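Local coordinates for protein alpha,alpha-trehalose-phosphate synthase (UDP-forming) (Burkholderia xenovorans, PDB 5HXA) that is a family 20 glycosyltransferase with the GT-B fold, built from two Rossmann-like domains, at residues Ser269-Asp274 with Val280-Ala285; Arg288-Ala293 with Gly332-Leu337. All blocks are in the same frame, centred on the assembly; numbering follows the deposited sequence.

Contact 1 of 2, residues Ser269-Asp274 with Val280-Ala285; sequences SVDRLD and VERFQA
The guanidinium of Arg282 meets Ser269 and Asp271 at its edge, near its plane, each at a different terminal nitrogen. Arg282 NH1 donates to Ser269 OG at 2.8 Å, along a bond that is bent and somewhat tilted from the guanidinium plane. Arg282 NH2 reaches Asp271 OD2 at 3.3 Å in a nearly straight hydrogen bond (165°), part of a salt bridge, that meets the oxygen on its anti side and somewhat out of the carboxylate plane. With the two planes 72° apart the pair is not a flat bidentate one, and a single carboxylate oxygen takes the bond; Asp271 was modelled in two conformers, so the bond holds for the one described. A bend at chi3 (-116°) turns the end of the arginine toward the strand end. One water accepts from Val270 N at 3.0 Å and, weakly, from Arg282 NH1.

Each group has a further partner: Ser269 OG bonds Gln304 OE1, Asp271 OD1 pairs with Lys277, and Arg282 NH2 also donates to the Lys277 carbonyl. Strand 265-270 and helix 279-292 belong to one beta-alpha-beta unit. In this buried setting the polar network ties the helix to the strand's C-terminal end and probably offsets the arginine's charge.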
loop_
_atom_site.group_PDB
_atom_site.type_symbol
_atom_site.label_atom_id
_atom_site.label_comp_id
_atom_site.label_asym_id
_atom_site.label_seq_id
_atom_site.Cartn_x
_atom_site.Cartn_y
_atom_site.Cartn_z
ATOM N N SER A 269 -16.332 -20.615 -4.062
ATOM C CA SER A 269 -15.746 -19.359 -3.619
ATOM C C SER A 269 -16.853 -18.548 -2.963
ATOM O O SER A 269 -17.911 -18.337 -3.567
ATOM C CB SER A 269 -15.119 -18.629 -4.821
ATOM O OG SER A 269 -14.685 -17.329 -4.492
ATOM N N VAL A 270 -16.653 -18.147 -1.707
ATOM C CA VAL A 270 -17.676 -17.428 -0.948
ATOM C C VAL A 270 -17.003 -16.227 -0.292
ATOM O O VAL A 270 -16.047 -16.396 0.471
ATOM C CB VAL A 270 -18.340 -18.323 0.120
ATOM C CG1 VAL A 270 -19.414 -17.547 0.891
ATOM C CG2 VAL A 270 -18.928 -19.594 -0.504
ATOM N N ASP A 271 -17.479 -15.020 -0.593
ATOM C CA ASP A 271 -16.958 -13.881 0.134
ATOM C C ASP A 271 -17.871 -12.687 -0.066
ATOM O O ASP A 271 -18.665 -12.598 -1.003
ATOM C CB ASP A 271 -15.505 -13.545 -0.261
ATOM C CG ASP A 271 -14.500 -13.829 0.876
ATOM O OD1 ASP A 271 -14.798 -13.501 2.045
ATOM O OD2 ASP A 271 -13.413 -14.389 0.609
ATOM N N ARG A 272 -17.789 -11.800 0.916
ATOM C CA ARG A 272 -18.480 -10.530 0.801
ATOM C C ARG A 272 -17.914 -9.790 -0.406
ATOM O O ARG A 272 -16.772 -10.015 -0.820
ATOM C CB ARG A 272 -18.295 -9.716 2.079
ATOM C CG ARG A 272 -19.522 -8.937 2.514
ATOM C CD ARG A 272 -19.262 -8.286 3.859
ATOM N NE ARG A 272 -17.830 -8.073 4.046
ATOM C CZ ARG A 272 -17.197 -6.933 3.792
ATOM N NH1 ARG A 272 -17.865 -5.874 3.350
ATOM N NH2 ARG A 272 -15.890 -6.854 3.986
ATOM N N LEU A 273 -18.723 -8.920 -0.996
ATOM C CA LEU A 273 -18.339 -8.273 -2.250
ATOM C C LEU A 273 -17.541 -7.018 -1.911
ATOM O O LEU A 273 -18.065 -5.905 -1.892
ATOM C CB LEU A 273 -19.568 -7.967 -3.096
ATOM C CG LEU A 273 -19.416 -8.431 -4.545
ATOM C CD1 LEU A 273 -20.712 -8.243 -5.324
ATOM C CD2 LEU A 273 -18.271 -7.672 -5.196
ATOM N N ASP A 274 -16.243 -7.212 -1.665
ATOM C CA ASP A 274 -15.338 -6.176 -1.192
ATOM C C ASP A 274 -14.101 -6.157 -2.087
ATOM O O ASP A 274 -13.670 -7.202 -2.583
ATOM C CB ASP A 274 -14.951 -6.461 0.283
ATOM C CG ASP A 274 -14.200 -5.337 0.915
ATOM O OD1 ASP A 274 -12.976 -5.259 0.715
ATOM O OD2 ASP A 274 -14.830 -4.532 1.622
ATOM N N VAL A 280 -12.366 -10.313 -8.867
ATOM C CA VAL A 280 -12.012 -10.228 -10.284
ATOM C C VAL A 280 -10.810 -11.120 -10.589
ATOM O O VAL A 280 -10.792 -11.848 -11.590
ATOM C CB VAL A 280 -11.738 -8.766 -10.689
ATOM C CG1 VAL A 280 -11.045 -8.723 -12.035
ATOM C CG2 VAL A 280 -13.043 -7.963 -10.742
ATOM N N GLU A 281 -9.786 -11.074 -9.734
ATOM C CA GLU A 281 -8.622 -11.928 -9.933
ATOM C C GLU A 281 -9.004 -13.399 -9.828
ATOM O O GLU A 281 -8.479 -14.237 -10.570
ATOM C CB GLU A 281 -7.528 -11.586 -8.916
ATOM C CG GLU A 281 -6.839 -10.218 -9.140
ATOM C CD GLU A 281 -7.638 -9.032 -8.606
ATOM O OE1 GLU A 281 -8.749 -9.227 -8.069
ATOM O OE2 GLU A 281 -7.148 -7.894 -8.727
ATOM N N ARG A 282 -9.896 -13.738 -8.894
ATOM C CA ARG A 282 -10.360 -15.118 -8.794
ATOM C C ARG A 282 -10.980 -15.582 -10.106
ATOM O O ARG A 282 -10.678 -16.681 -10.586
ATOM C CB ARG A 282 -11.363 -15.274 -7.646
ATOM C CG ARG A 282 -10.705 -15.795 -6.395
ATOM C CD ARG A 282 -11.675 -15.931 -5.288
ATOM N NE ARG A 282 -11.335 -15.039 -4.197
ATOM C CZ ARG A 282 -11.892 -15.121 -3.007
ATOM N NH1 ARG A 282 -12.804 -16.063 -2.783
ATOM N NH2 ARG A 282 -11.541 -14.278 -2.046
ATOM N N PHE A 283 -11.854 -14.753 -10.696
ATOM C CA PHE A 283 -12.474 -15.111 -11.976
ATOM C C PHE A 283 -11.430 -15.235 -13.075
ATOM O O PHE A 283 -11.489 -16.152 -13.902
ATOM C CB PHE A 283 -13.513 -14.066 -12.394
ATOM C CG PHE A 283 -14.790 -14.085 -11.583
ATOM C CD1 PHE A 283 -14.884 -14.800 -10.404
ATOM C CD2 PHE A 283 -15.897 -13.362 -12.013
ATOM C CE1 PHE A 283 -16.078 -14.805 -9.663
ATOM C CE2 PHE A 283 -17.091 -13.369 -11.281
ATOM C CZ PHE A 283 -17.168 -14.083 -10.100
ATOM N N GLN A 284 -10.476 -14.299 -13.113
ATOM C CA GLN A 284 -9.496 -14.295 -14.194
ATOM C C GLN A 284 -8.555 -15.495 -14.118
ATOM O O GLN A 284 -8.127 -16.012 -15.155
ATOM C CB GLN A 284 -8.720 -12.985 -14.172
ATOM C CG GLN A 284 -9.559 -11.834 -14.737
ATOM C CD GLN A 284 -8.864 -10.498 -14.624
ATOM O OE1 GLN A 284 -7.793 -10.391 -14.024
ATOM N NE2 GLN A 284 -9.476 -9.467 -15.194
ATOM N N ALA A 285 -8.200 -15.942 -12.909
ATOM C CA ALA A 285 -7.350 -17.131 -12.824
ATOM C C ALA A 285 -8.128 -18.390 -13.193
ATOM O O ALA A 285 -7.549 -19.341 -13.735
ATOM C CB ALA A 285 -6.744 -17.267 -11.422
HETATM O O HOH W 1 -13.774 -18.061 -0.966
#

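Contact 2 of 2, residues Arg288-Ala293 with Gly332-Leu337; sequences RLLLNA and GRFAQL. With EDO (1,2-ethanediol), chain H; EDO (1,2-ethanediol), chain G.
Leu290 lies over one face of the Phe334 ring, its CB 4.2 Å from the ring centroid and almost on the normal (10° off), a CH-pi contact. Leu290 CD1 spreads over the same face toward its rim and comes within 3.9 Å of Phe334 CD2. Leu291 arrives in the ring plane instead, with CD2 3.7 Å from Phe334 CZ at the edge. That same methyl also rests on a face of the neighbouring guanidinium, 3.8 Å from Arg333 NH2, and so wedges between ring edge and arginine head. The opposite face of the ring is met by Arg333 itself, whose CG is offset toward the rim.

Arg333 gets there by an extended chain, its CG anti to the backbone N (chi1 -179°), which carries the guanidinium across Leu291 at about a right angle. Glu287 pairs with Arg333 NH1, while Arg333 NH2 donates to O1 of the chain G 1,2-ethanediol at 3.2 Å; a second ethanediol, chain H, is held weakly. Both are probably from the crystallisation liquor.

Farther out, the His297 ring meets Phe334 nearly at right angles, Trp339 touches Leu290, and Pro341 touches Phe334. The contact thus joins the C-terminal ends of helices 279-292 and 314-334, whose chain continuations lead into strands 300-305 and 342-345 of the parallel sheet.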
loop_
_atom_site.group_PDB
_atom_site.type_symbol
_atom_site.label_atom_id
_atom_site.label_comp_id
_atom_site.label_asym_id
_atom_site.label_seq_id
_atom_site.Cartn_x
_atom_site.Cartn_y
_atom_site.Cartn_z
ATOM N N ARG A 288 -7.922 -18.368 -16.780
ATOM C CA ARG A 288 -6.608 -18.842 -17.204
ATOM C C ARG A 288 -6.516 -20.365 -17.110
ATOM O O ARG A 288 -5.885 -21.011 -17.956
ATOM C CB ARG A 288 -5.503 -18.176 -16.368
ATOM C CG ARG A 288 -4.088 -18.454 -16.897
ATOM C CD ARG A 288 -3.084 -17.374 -16.462
ATOM N NE ARG A 288 -3.434 -16.051 -16.991
ATOM C CZ ARG A 288 -2.675 -14.966 -16.868
ATOM N NH1 ARG A 288 -1.503 -15.036 -16.255
ATOM N NH2 ARG A 288 -3.076 -13.812 -17.385
ATOM N N LEU A 289 -7.144 -20.954 -16.090
ATOM C CA LEU A 289 -7.208 -22.410 -16.020
ATOM C C LEU A 289 -7.871 -22.984 -17.269
ATOM O O LEU A 289 -7.355 -23.927 -17.882
ATOM C CB LEU A 289 -7.958 -22.843 -14.759
ATOM C CG LEU A 289 -8.453 -24.297 -14.758
ATOM C CD1 LEU A 289 -7.293 -25.283 -14.554
ATOM C CD2 LEU A 289 -9.530 -24.494 -13.689
ATOM N N LEU A 290 -9.006 -22.405 -17.679
ATOM C CA LEU A 290 -9.707 -22.907 -18.857
ATOM C C LEU A 290 -8.880 -22.742 -20.126
ATOM O O LEU A 290 -9.003 -23.551 -21.056
ATOM C CB LEU A 290 -11.056 -22.204 -19.013
ATOM C CG LEU A 290 -12.020 -22.408 -17.845
ATOM C CD1 LEU A 290 -13.322 -21.643 -18.122
ATOM C CD2 LEU A 290 -12.302 -23.893 -17.619
ATOM N N LEU A 291 -8.040 -21.707 -20.190
ATOM C CA LEU A 291 -7.144 -21.560 -21.336
ATOM C C LEU A 291 -5.972 -22.537 -21.263
ATOM O O LEU A 291 -5.562 -23.093 -22.287
ATOM C CB LEU A 291 -6.634 -20.122 -21.419
ATOM C CG LEU A 291 -7.680 -19.055 -21.765
ATOM C CD1 LEU A 291 -7.142 -17.657 -21.478
ATOM C CD2 LEU A 291 -8.110 -19.178 -23.232
ATOM N N ASN A 292 -5.401 -22.735 -20.070
ATOM C CA ASN A 292 -4.269 -23.652 -19.907
ATOM C C ASN A 292 -4.668 -25.098 -20.173
ATOM O O ASN A 292 -3.864 -25.882 -20.688
ATOM C CB ASN A 292 -3.700 -23.582 -18.486
ATOM C CG ASN A 292 -2.955 -22.304 -18.205
ATOM O OD1 ASN A 292 -2.618 -21.557 -19.122
ATOM N ND2 ASN A 292 -2.685 -22.045 -16.911
ATOM N N ALA A 293 -5.877 -25.485 -19.771
ATOM C CA ALA A 293 -6.291 -26.887 -19.736
ATOM C C ALA A 293 -7.665 -27.021 -20.383
ATOM O O ALA A 293 -8.679 -27.184 -19.697
ATOM C CB ALA A 293 -6.302 -27.405 -18.298
ATOM N N GLY A 332 -19.487 -15.750 -21.601
ATOM C CA GLY A 332 -19.691 -15.616 -23.039
ATOM C C GLY A 332 -18.585 -16.282 -23.837
ATOM O O GLY A 332 -18.827 -16.863 -24.900
ATOM N N ARG A 333 -17.359 -16.226 -23.319
ATOM C CA ARG A 333 -16.205 -16.745 -24.044
ATOM C C ARG A 333 -16.173 -18.273 -24.049
ATOM O O ARG A 333 -15.863 -18.879 -25.079
ATOM C CB ARG A 333 -14.922 -16.177 -23.429
ATOM C CG ARG A 333 -13.642 -16.636 -24.126
ATOM C CD ARG A 333 -12.415 -15.983 -23.503
ATOM N NE ARG A 333 -11.258 -16.175 -24.360
ATOM C CZ ARG A 333 -10.032 -15.755 -24.082
ATOM N NH1 ARG A 333 -9.782 -15.119 -22.944
ATOM N NH2 ARG A 333 -9.059 -15.975 -24.954
ATOM N N PHE A 334 -16.505 -18.920 -22.922
ATOM C CA PHE A 334 -16.311 -20.364 -22.788
ATOM C C PHE A 334 -17.591 -21.185 -22.669
ATOM O O PHE A 334 -17.514 -22.419 -22.749
ATOM C CB PHE A 334 -15.428 -20.674 -21.566
ATOM C CG PHE A 334 -14.048 -20.083 -21.651
ATOM C CD1 PHE A 334 -13.077 -20.664 -22.450
ATOM C CD2 PHE A 334 -13.728 -18.949 -20.939
ATOM C CE1 PHE A 334 -11.812 -20.119 -22.532
ATOM C CE2 PHE A 334 -12.467 -18.397 -21.015
ATOM C CZ PHE A 334 -11.508 -18.979 -21.814
ATOM N N ALA A 335 -18.749 -20.559 -22.465
ATOM C CA ALA A 335 -19.964 -21.325 -22.191
ATOM C C ALA A 335 -20.338 -22.236 -23.356
ATOM O O ALA A 335 -20.088 -21.937 -24.526
ATOM C CB ALA A 335 -21.154 -20.396 -21.893
ATOM N N GLN A 336 -20.984 -23.344 -23.015
ATOM C CA GLN A 336 -21.624 -24.240 -23.961
ATOM C C GLN A 336 -23.117 -24.265 -23.642
ATOM O O GLN A 336 -23.560 -23.741 -22.617
ATOM C CB GLN A 336 -20.999 -25.640 -23.878
ATOM C CG GLN A 336 -19.477 -25.648 -24.091
ATOM C CD GLN A 336 -18.833 -26.984 -23.712
ATOM O OE1 GLN A 336 -19.525 -27.940 -23.367
ATOM N NE2 GLN A 336 -17.503 -27.048 -23.772
ATOM N N LEU A 337 -23.899 -24.891 -24.521
ATOM C CA LEU A 337 -25.349 -24.837 -24.373
ATOM C C LEU A 337 -25.828 -25.541 -23.112
ATOM O O LEU A 337 -26.955 -25.298 -22.671
ATOM C CB LEU A 337 -26.026 -25.424 -25.611
ATOM C CG LEU A 337 -25.862 -24.570 -26.878
ATOM C CD1 LEU A 337 -26.342 -25.311 -28.116
ATOM C CD2 LEU A 337 -26.586 -23.234 -26.733
HETATM C C1 EDO H . -11.274 -18.264 -26.921
HETATM O O1 EDO H . -9.863 -18.500 -27.035
HETATM C C2 EDO H . -11.717 -17.263 -27.983
HETATM O O2 EDO H . -11.507 -15.924 -27.518
HETATM C C1 EDO G . -6.994 -13.726 -22.856
HETATM O O1 EDO G . -6.420 -14.620 -23.818
HETATM C C2 EDO G . -5.949 -13.398 -21.801
HETATM O O2 EDO G . -5.191 -14.582 -21.519
#

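Both contacts use helix 279-292, first near its start and then at its end, with centres about 17 Å apart. Contact 1 is wholly buried and binds the helix back to strand 265-270, an inner strand of the parallel sheet. Contact 2 lies farther from the centre of the chain, is partly exposed, and sets the helix against helix 314-334. Their chemistry follows: directed hydrogen bonds and a salt bridge at the strand end, against leucine packing on an aromatic ring at the periphery. An arginine serves in each, but Arg282 ends among protein groups and a water, whereas Arg333 reaches ethanediol as well as Glu287.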